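ER-derived vesicles protein ERV41 (Saccharomyces cerevisiae, PDB 3ZLC) is a constituent of COPII-coated vesicles from the endoplasmic reticulum, required for efficient transport of a subset of secretory proteins to the Golgi. Local coordinates at residues L149-F161 and D175-Y189. Residues are numbered along the deposited sequence; the frame is centred on the assembly and turned at random.
Sequences LEELKFNHVINEF and DNTAQFNQDEPLTTY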
ATOM      1  N   LEU A 149       3.863  -6.531  21.414  1.00 50.32           N
ATOM      2  CA  LEU A 149       3.086  -7.224  20.390  1.00 57.42           C
ATOM      3  C   LEU A 149       1.602  -6.875  20.493  1.00 49.33           C
ATOM      4  O   LEU A 149       0.933  -6.686  19.479  1.00 45.12           O
ATOM      5  CB  LEU A 149       3.311  -8.737  20.483  1.00 60.51           C
ATOM      6  CG  LEU A 149       4.751  -9.177  20.208  1.00 55.43           C
ATOM      7  CD1 LEU A 149       4.923 -10.689  20.296  1.00 53.19           C
ATOM      8  CD2 LEU A 149       5.194  -8.662  18.849  1.00 49.89           C
ATOM      9  N   GLU A 150       1.120  -6.764  21.732  1.00 44.89           N
ATOM     10  CA  GLU A 150      -0.260  -6.390  22.043  1.00 48.13           C
ATOM     11  C   GLU A 150      -0.727  -5.190  21.218  1.00 40.78           C
ATOM     12  O   GLU A 150      -1.858  -5.155  20.721  1.00 46.03           O
ATOM     13  CB  GLU A 150      -0.351  -6.078  23.539  1.00 65.37           C
ATOM     14  CG  GLU A 150      -1.722  -5.663  24.050  1.00 81.32           C
ATOM     15  CD  GLU A 150      -1.724  -5.397  25.557  1.00 92.95           C
ATOM     16  OE1 GLU A 150      -0.702  -5.690  26.220  1.00 97.32           O
ATOM     17  OE2 GLU A 150      -2.747  -4.894  26.078  1.00 91.56           O
ATOM     18  N   GLU A 151       0.180  -4.233  21.037  1.00 36.11           N
ATOM     19  CA  GLU A 151      -0.116  -2.979  20.353  1.00 29.22           C
ATOM     20  C   GLU A 151      -0.092  -3.089  18.849  1.00 25.19           C
ATOM     21  O   GLU A 151      -0.653  -2.229  18.162  1.00 30.94           O
ATOM     22  CB  GLU A 151       0.897  -1.910  20.766  1.00 31.79           C
ATOM     23  CG  GLU A 151       0.916  -1.670  22.250  1.00 44.18           C
ATOM     24  CD  GLU A 151      -0.487  -1.624  22.809  1.00 53.96           C
ATOM     25  OE1 GLU A 151      -1.308  -0.841  22.278  1.00 51.23           O
ATOM     26  OE2 GLU A 151      -0.773  -2.378  23.767  1.00 56.16           O
ATOM     27  N   LEU A 152       0.571  -4.130  18.346  1.00 28.84           N
ATOM     28  CA  LEU A 152       0.824  -4.287  16.914  1.00 25.76           C
ATOM     29  C   LEU A 152      -0.268  -5.086  16.231  1.00 27.94           C
ATOM     30  O   LEU A 152      -0.537  -6.225  16.607  1.00 28.55           O
ATOM     31  CB  LEU A 152       2.140  -5.021  16.673  1.00 33.50           C
ATOM     32  CG  LEU A 152       3.453  -4.343  17.010  1.00 42.62           C
ATOM     33  CD1 LEU A 152       4.567  -5.092  16.309  1.00 36.77           C
ATOM     34  CD2 LEU A 152       3.400  -2.903  16.555  1.00 44.15           C
ATOM     35  N   LYS A 153      -0.888  -4.497  15.215  1.00 23.76           N
ATOM     36  CA  LYS A 153      -1.882  -5.209  14.433  1.00 20.56           C
ATOM     37  C   LYS A 153      -1.768  -4.722  13.007  1.00 22.13           C
ATOM     38  O   LYS A 153      -1.922  -3.524  12.750  1.00 17.95           O
ATOM     39  CB  LYS A 153      -3.290  -4.938  14.965  1.00 24.82           C
ATOM     40  CG  LYS A 153      -3.562  -5.478  16.361  1.00 28.48           C
ATOM     41  CD  LYS A 153      -5.056  -5.600  16.623  1.00 35.35           C
ATOM     42  CE  LYS A 153      -5.617  -4.348  17.255  1.00 43.71           C
ATOM     43  NZ  LYS A 153      -5.082  -4.145  18.629  1.00 40.14           N
ATOM     44  N   PHE A 154      -1.491  -5.634  12.078  1.00 22.85           N
ATOM     45  CA  PHE A 154      -1.272  -5.220  10.692  1.00 18.08           C
ATOM     46  C   PHE A 154      -2.469  -5.411   9.762  1.00 15.99           C
ATOM     47  O   PHE A 154      -2.325  -5.392   8.535  1.00 16.81           O
ATOM     48  CB  PHE A 154       0.018  -5.844  10.136  1.00 18.46           C
ATOM     49  CG  PHE A 154       1.265  -5.300  10.795  1.00 23.57           C
ATOM     50  CD1 PHE A 154       1.686  -4.001  10.538  1.00 23.04           C
ATOM     51  CD2 PHE A 154       1.996  -6.075  11.692  1.00 29.58           C
ATOM     52  CE1 PHE A 154       2.834  -3.481  11.159  1.00 26.91           C
ATOM     53  CE2 PHE A 154       3.143  -5.569  12.314  1.00 28.70           C
ATOM     54  CZ  PHE A 154       3.561  -4.271  12.048  1.00 27.08           C
ATOM     55  N   ASN A 155      -3.657  -5.560  10.346  1.00 20.37           N
ATOM     56  CA  ASN A 155      -4.887  -5.353   9.584  1.00 17.14           C
ATOM     57  C   ASN A 155      -4.758  -4.007   8.880  1.00 16.98           C
ATOM     58  O   ASN A 155      -4.208  -3.058   9.431  1.00 18.89           O
ATOM     59  CB  ASN A 155      -6.109  -5.336  10.515  1.00 20.57           C
ATOM     60  CG  ASN A 155      -6.189  -6.571  11.386  1.00 23.20           C
ATOM     61  OD1 ASN A 155      -6.067  -7.691  10.897  1.00 24.17           O
ATOM     62  ND2 ASN A 155      -6.373  -6.371  12.685  1.00 21.72           N
ATOM     63  N   HIS A 156      -5.229  -3.911   7.643  1.00 15.31           N
ATOM     64  CA  HIS A 156      -5.030  -2.655   6.938  1.00 14.03           C
ATOM     65  C   HIS A 156      -6.065  -2.459   5.851  1.00 14.83           C
ATOM     66  O   HIS A 156      -6.708  -3.418   5.405  1.00 14.00           O
ATOM     67  CB  HIS A 156      -3.612  -2.582   6.348  1.00 14.59           C
ATOM     68  CG  HIS A 156      -3.314  -3.668   5.360  1.00 17.85           C
ATOM     69  ND1 HIS A 156      -2.933  -4.933   5.745  1.00 17.00           N
ATOM     70  CD2 HIS A 156      -3.341  -3.680   4.000  1.00 16.01           C
ATOM     71  CE1 HIS A 156      -2.736  -5.682   4.670  1.00 16.01           C
ATOM     72  NE2 HIS A 156      -2.975  -4.946   3.601  1.00 17.12           N
ATOM     73  N   VAL A 157      -6.244  -1.200   5.465  1.00 16.40           N
ATOM     74  CA  VAL A 157      -7.126  -0.840   4.363  1.00 13.16           C
ATOM     75  C   VAL A 157      -6.277  -0.073   3.388  1.00 16.05           C
ATOM     76  O   VAL A 157      -5.604   0.879   3.775  1.00 16.14           O
ATOM     77  CB  VAL A 157      -8.238   0.117   4.824  1.00 15.48           C
ATOM     78  CG1 VAL A 157      -9.012   0.656   3.607  1.00 17.76           C
ATOM     79  CG2 VAL A 157      -9.181  -0.605   5.784  1.00 14.40           C
ATOM     80  N   ILE A 158      -6.287  -0.477   2.124  1.00 11.91           N
ATOM     81  CA  ILE A 158      -5.553   0.291   1.131  1.00 13.95           C
ATOM     82  C   ILE A 158      -6.577   1.100   0.356  1.00 19.67           C
ATOM     83  O   ILE A 158      -7.341   0.535  -0.433  1.00 16.71           O
ATOM     84  CB  ILE A 158      -4.772  -0.639   0.152  1.00 15.32           C
ATOM     85  CG1 ILE A 158      -3.700  -1.428   0.921  1.00 15.76           C
ATOM     86  CG2 ILE A 158      -4.104   0.191  -0.955  1.00 11.39           C
ATOM     87  CD1 ILE A 158      -3.153  -2.669   0.170  1.00 12.94           C
ATOM     88  N   ASN A 159      -6.614   2.411   0.578  1.00 14.75           N
ATOM     89  CA  ASN A 159      -7.540   3.246  -0.181  1.00 14.43           C
ATOM     90  C   ASN A 159      -6.940   3.556  -1.542  1.00 13.47           C
ATOM     91  O   ASN A 159      -7.649   3.543  -2.557  1.00 13.98           O
ATOM     92  CB  ASN A 159      -7.872   4.538   0.575  1.00 17.32           C
ATOM     93  CG  ASN A 159      -8.486   4.263   1.915  1.00 22.63           C
ATOM     94  OD1 ASN A 159      -9.511   3.580   1.995  1.00 16.16           O
ATOM     95  ND2 ASN A 159      -7.840   4.749   2.994  1.00 16.96           N
ATOM     96  N   GLU A 160      -5.635   3.809  -1.556  1.00 12.26           N
ATOM     97  CA  GLU A 160      -4.894   4.001  -2.808  1.00 10.43           C
ATOM     98  C   GLU A 160      -3.501   3.409  -2.724  1.00 12.43           C
ATOM     99  O   GLU A 160      -2.838   3.505  -1.686  1.00 15.83           O
ATOM    100  CB  GLU A 160      -4.754   5.499  -3.156  1.00 15.05           C
ATOM    101  CG  GLU A 160      -4.042   5.691  -4.525  1.00 18.02           C
ATOM    102  CD  GLU A 160      -3.778   7.148  -4.881  1.00 43.89           C
ATOM    103  OE1 GLU A 160      -4.071   8.034  -4.047  1.00 49.44           O
ATOM    104  OE2 GLU A 160      -3.259   7.399  -5.999  1.00 31.44           O
ATOM    105  N   PHE A 161      -3.062   2.802  -3.827  1.00 13.88           N
ATOM    106  CA  PHE A 161      -1.662   2.449  -4.015  1.00 11.75           C
ATOM    107  C   PHE A 161      -1.410   2.470  -5.521  1.00 13.60           C
ATOM    108  O   PHE A 161      -1.908   1.610  -6.245  1.00 15.11           O
ATOM    109  CB  PHE A 161      -1.340   1.067  -3.446  1.00 10.00           C
ATOM    110  CG  PHE A 161       0.125   0.784  -3.412  1.00 14.95           C
ATOM    111  CD1 PHE A 161       0.929   1.397  -2.459  1.00 13.49           C
ATOM    112  CD2 PHE A 161       0.713  -0.060  -4.349  1.00 13.37           C
ATOM    113  CE1 PHE A 161       2.297   1.164  -2.421  1.00 12.51           C
ATOM    114  CE2 PHE A 161       2.075  -0.298  -4.320  1.00 18.97           C
ATOM    115  CZ  PHE A 161       2.870   0.318  -3.359  1.00 15.34           C
ATOM    116  N   ASP A 175      -6.314  -0.693  -4.850  1.00 12.50           N
ATOM    117  CA  ASP A 175      -7.212   0.389  -4.413  1.00 10.36           C
ATOM    118  C   ASP A 175      -8.495  -0.162  -3.828  1.00 10.93           C
ATOM    119  O   ASP A 175      -9.086  -1.094  -4.389  1.00 13.88           O
ATOM    120  CB  ASP A 175      -7.617   1.310  -5.586  1.00 13.71           C
ATOM    121  CG  ASP A 175      -6.519   2.267  -5.992  1.00 14.98           C
ATOM    122  OD1 ASP A 175      -5.420   2.191  -5.416  1.00 14.59           O
ATOM    123  OD2 ASP A 175      -6.743   3.070  -6.924  1.00 16.25           O
ATOM    124  N   ASN A 176      -8.949   0.439  -2.729  1.00 12.14           N
ATOM    125  CA  ASN A 176     -10.199   0.038  -2.091  1.00 12.09           C
ATOM    126  C   ASN A 176     -10.237  -1.462  -1.742  1.00 12.21           C
ATOM    127  O   ASN A 176     -11.202  -2.162  -2.025  1.00 12.83           O
ATOM    128  CB  ASN A 176     -11.402   0.430  -2.967  1.00 15.75           C
ATOM    129  CG  ASN A 176     -11.366   1.897  -3.384  1.00 22.39           C
ATOM    130  OD1 ASN A 176     -11.249   2.210  -4.567  1.00 24.69           O
ATOM    131  ND2 ASN A 176     -11.448   2.800  -2.408  1.00 20.07           N
ATOM    132  N   THR A 177      -9.179  -1.940  -1.098  1.00 12.08           N
ATOM    133  CA  THR A 177      -9.132  -3.319  -0.628  1.00 13.79           C
ATOM    134  C   THR A 177      -8.722  -3.289   0.832  1.00 18.70           C
ATOM    135  O   THR A 177      -8.188  -2.290   1.299  1.00 17.67           O
ATOM    136  CB  THR A 177      -8.094  -4.152  -1.394  1.00 18.56           C
ATOM    137  OG1 THR A 177      -6.797  -3.601  -1.170  1.00 16.02           O
ATOM    138  CG2 THR A 177      -8.398  -4.157  -2.894  1.00 16.63           C
ATOM    139  N   ALA A 178      -8.960  -4.382   1.547  1.00 13.02           N
ATOM    140  CA  ALA A 178      -8.581  -4.463   2.955  1.00 13.42           C
ATOM    141  C   ALA A 178      -8.235  -5.904   3.300  1.00 20.18           C
ATOM    142  O   ALA A 178      -8.782  -6.844   2.709  1.00 15.69           O
ATOM    143  CB  ALA A 178      -9.733  -3.952   3.852  1.00 14.30           C
ATOM    144  N   GLN A 179      -7.324  -6.070   4.251  1.00 14.08           N
ATOM    145  CA  GLN A 179      -7.059  -7.376   4.840  1.00 15.52           C
ATOM    146  C   GLN A 179      -7.122  -7.245   6.355  1.00 21.96           C
ATOM    147  O   GLN A 179      -6.574  -6.305   6.936  1.00 24.75           O
ATOM    148  CB  GLN A 179      -5.694  -7.911   4.377  1.00 21.04           C
ATOM    149  CG  GLN A 179      -5.691  -8.310   2.896  1.00 27.79           C
ATOM    150  CD  GLN A 179      -4.600  -9.309   2.519  1.00 36.95           C
ATOM    151  OE1 GLN A 179      -4.655 -10.478   2.904  1.00 34.88           O
ATOM    152  NE2 GLN A 179      -3.615  -8.853   1.739  1.00 27.33           N
ATOM    153  N   PHE A 180      -7.809  -8.182   6.994  1.00 21.31           N
ATOM    154  CA  PHE A 180      -7.844  -8.214   8.440  1.00 35.36           C
ATOM    155  C   PHE A 180      -8.089  -9.624   8.941  1.00 36.73           C
ATOM    156  O   PHE A 180      -8.712 -10.445   8.269  1.00 35.20           O
ATOM    157  CB  PHE A 180      -8.911  -7.267   8.993  1.00 39.36           C
ATOM    158  CG  PHE A 180     -10.295  -7.792   8.867  1.00 48.52           C
ATOM    159  CD1 PHE A 180     -10.850  -8.565   9.879  1.00 57.88           C
ATOM    160  CD2 PHE A 180     -11.049  -7.515   7.744  1.00 53.94           C
ATOM    161  CE1 PHE A 180     -12.131  -9.063   9.764  1.00 67.93           C
ATOM    162  CE2 PHE A 180     -12.338  -7.999   7.631  1.00 59.82           C
ATOM    163  CZ  PHE A 180     -12.878  -8.780   8.637  1.00 67.41           C
ATOM    164  N   ASN A 181      -7.612  -9.884  10.145  1.00 24.92           N
ATOM    165  CA  ASN A 181      -7.772 -11.187  10.771  1.00 29.03           C
ATOM    166  C   ASN A 181      -7.628 -10.921  12.252  1.00 26.54           C
ATOM    167  O   ASN A 181      -6.520 -10.681  12.734  1.00 28.65           O
ATOM    168  CB  ASN A 181      -6.689 -12.168  10.284  1.00 31.61           C
ATOM    169  CG  ASN A 181      -6.865 -13.582  10.848  1.00 39.76           C
ATOM    170  OD1 ASN A 181      -7.413 -13.780  11.939  1.00 35.51           O
ATOM    171  ND2 ASN A 181      -6.381 -14.572  10.105  1.00 47.17           N
ATOM    172  N   GLN A 182      -8.746 -10.942  12.968  1.00 28.76           N
ATOM    173  CA  GLN A 182      -8.734 -10.591  14.379  1.00 38.54           C
ATOM    174  C   GLN A 182      -7.961 -11.625  15.196  1.00 40.07           C
ATOM    175  O   GLN A 182      -7.507 -11.335  16.304  1.00 44.10           O
ATOM    176  CB  GLN A 182     -10.169 -10.407  14.896  1.00 44.28           C
ATOM    177  CG  GLN A 182     -11.002  -9.429  14.058  1.00 53.77           C
ATOM    178  CD  GLN A 182     -12.336  -9.067  14.698  1.00 64.05           C
ATOM    179  OE1 GLN A 182     -13.403  -9.451  14.208  1.00 71.18           O
ATOM    180  NE2 GLN A 182     -12.281  -8.309  15.790  1.00 65.30           N
ATOM    181  N   ASP A 183      -7.786 -12.815  14.627  1.00 39.81           N
ATOM    182  CA  ASP A 183      -7.043 -13.886  15.286  1.00 44.38           C
ATOM    183  C   ASP A 183      -5.546 -13.880  14.936  1.00 36.46           C
ATOM    184  O   ASP A 183      -4.741 -14.485  15.633  1.00 38.33           O
ATOM    185  CB  ASP A 183      -7.668 -15.245  14.946  1.00 50.14           C
ATOM    186  CG  ASP A 183      -9.080 -15.390  15.495  1.00 60.98           C
ATOM    187  OD1 ASP A 183      -9.393 -14.747  16.520  1.00 56.32           O
ATOM    188  OD2 ASP A 183      -9.877 -16.147  14.896  1.00 71.71           O
ATOM    189  N   GLU A 184      -5.174 -13.198  13.861  1.00 29.70           N
ATOM    190  CA  GLU A 184      -3.765 -13.113  13.487  1.00 36.22           C
ATOM    191  C   GLU A 184      -3.318 -11.667  13.264  1.00 38.01           C
ATOM    192  O   GLU A 184      -3.061 -11.270  12.127  1.00 31.11           O
ATOM    193  CB  GLU A 184      -3.487 -13.946  12.223  1.00 42.35           C
ATOM    194  CG  GLU A 184      -3.853 -15.441  12.325  1.00 50.28           C
ATOM    195  CD  GLU A 184      -3.013 -16.197  13.341  1.00 58.54           C
ATOM    196  OE1 GLU A 184      -1.892 -15.741  13.655  1.00 61.15           O
ATOM    197  OE2 GLU A 184      -3.474 -17.251  13.828  1.00 63.66           O
ATOM    198  N   PRO A 185      -3.210 -10.879  14.355  1.00 32.26           N
ATOM    199  CA  PRO A 185      -2.795  -9.470  14.240  1.00 30.19           C
ATOM    200  C   PRO A 185      -1.385  -9.282  13.687  1.00 22.45           C
ATOM    201  O   PRO A 185      -1.127  -8.263  13.042  1.00 27.17           O
ATOM    202  CB  PRO A 185      -2.837  -8.962  15.699  1.00 30.80           C
ATOM    203  CG  PRO A 185      -2.779 -10.207  16.564  1.00 31.10           C
ATOM    204  CD  PRO A 185      -3.507 -11.259  15.751  1.00 31.31           C
ATOM    205  N   LEU A 186      -0.481 -10.226  13.958  1.00 23.77           N
ATOM    206  CA  LEU A 186       0.922 -10.070  13.558  1.00 22.10           C
ATOM    207  C   LEU A 186       1.239 -10.723  12.213  1.00 26.89           C
ATOM    208  O   LEU A 186       2.392 -11.067  11.916  1.00 28.81           O
ATOM    209  CB  LEU A 186       1.833 -10.619  14.640  1.00 25.50           C
ATOM    210  CG  LEU A 186       1.705  -9.831  15.946  1.00 29.21           C
ATOM    211  CD1 LEU A 186       2.444 -10.507  17.096  1.00 40.49           C
ATOM    212  CD2 LEU A 186       2.257  -8.455  15.690  1.00 29.20           C
ATOM    213  N   THR A 187       0.206 -10.901  11.404  1.00 24.31           N
ATOM    214  CA  THR A 187       0.380 -11.420  10.057  1.00 22.90           C
ATOM    215  C   THR A 187       1.210 -10.450   9.217  1.00 24.91           C
ATOM    216  O   THR A 187       1.050  -9.231   9.310  1.00 28.94           O
ATOM    217  CB  THR A 187      -0.982 -11.695   9.416  1.00 26.43           C
ATOM    218  OG1 THR A 187      -1.592 -12.778  10.127  1.00 26.74           O
ATOM    219  CG2 THR A 187      -0.843 -12.069   7.929  1.00 25.13           C
ATOM    220  N   THR A 188       2.117 -11.009   8.421  1.00 18.96           N
ATOM    221  CA  THR A 188       2.900 -10.237   7.465  1.00 23.02           C
ATOM    222  C   THR A 188       2.247 -10.343   6.091  1.00 30.06           C
ATOM    223  O   THR A 188       1.987 -11.448   5.602  1.00 25.32           O
ATOM    224  CB  THR A 188       4.320 -10.798   7.374  1.00 28.45           C
ATOM    225  OG1 THR A 188       5.039 -10.437   8.561  1.00 33.26           O
ATOM    226  CG2 THR A 188       5.043 -10.243   6.145  1.00 21.48           C
ATOM    227  N   TYR A 189       1.985  -9.196   5.476  1.00 15.75           N
ATOM    228  CA  TYR A 189       1.383  -9.161   4.160  1.00 17.53           C
ATOM    229  C   TYR A 189       2.400  -8.647   3.146  1.00 21.30           C
ATOM    230  O   TYR A 189       3.044  -7.610   3.364  1.00 21.10           O
ATOM    231  CB  TYR A 189       0.155  -8.233   4.180  1.00 20.65           C
ATOM    232  CG  TYR A 189      -0.916  -8.645   5.182  1.00 17.23           C
ATOM    233  CD1 TYR A 189      -0.884  -8.191   6.495  1.00 16.68           C
ATOM    234  CD2 TYR A 189      -1.970  -9.476   4.799  1.00 22.71           C
ATOM    235  CE1 TYR A 189      -1.868  -8.559   7.404  1.00 16.42           C
ATOM    236  CE2 TYR A 189      -2.956  -9.846   5.695  1.00 24.18           C
ATOM    237  CZ  TYR A 189      -2.897  -9.381   6.995  1.00 23.24           C
ATOM    238  OH  TYR A 189      -3.874  -9.756   7.894  1.00 25.02           O
TER
HETATM  239  O   HOH W   1      -3.720  -8.965  10.330  1.00 27.53           O
HETATM  240  O   HOH W   2      -5.882  -8.585  14.350  1.00 31.88           O
HETATM  241  O   HOH W   3     -11.334   1.864   0.457  1.00 25.65           O
HETATM  242  O   HOH W   4      -8.451   4.970  -5.305  1.00 54.11           O
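His156 points the edge of its imidazole at one face of the Tyr189 ring. CE1 of His156 lies 3.5 Å from CG of Tyr189, and the planes meet at 73°, a T-shaped stack. Thr187 CG2 packs on the opposite face of the tyrosine. A chi1 of 61° sets CG of His156 between the backbone N and the carbonyl carbon, which brings ND1 of His156 to Phe154 O (2.9 Å), a hydrogen bond in the ring plane. NE2 is hydrogen-bonded to Tyr191 OH, which also pairs with Gln179 NE2. With an alanine here, Phe154 O and Tyr191 OH would probably each lose a hydrogen-bond partner, and one face of Tyr189 its edge contact. Asn155 OD1 accepts from Asn181 N (2.8 Å), which sits above the amide plane. A water joins the same OD1 to Tyr189 OH and Glu184 O. Further back, Leu186 CD2 rests on Leu152 CB (3.6 Å), and CD1 of Leu186 meets CD2 of Leu149. At the far end, Asp175 OD1 takes Phe161 N (2.9 Å). A G1 beta bulge lies at Asn176 and Thr177, opposite Ile158. Backbone bonds pair His156 with Gln179 and Ile158 with Thr177. Strands 156-158 and 177-179 are antiparallel neighbours in a mixed beta-sheet of the lumenal domain, and strand 19-28 flanks the first.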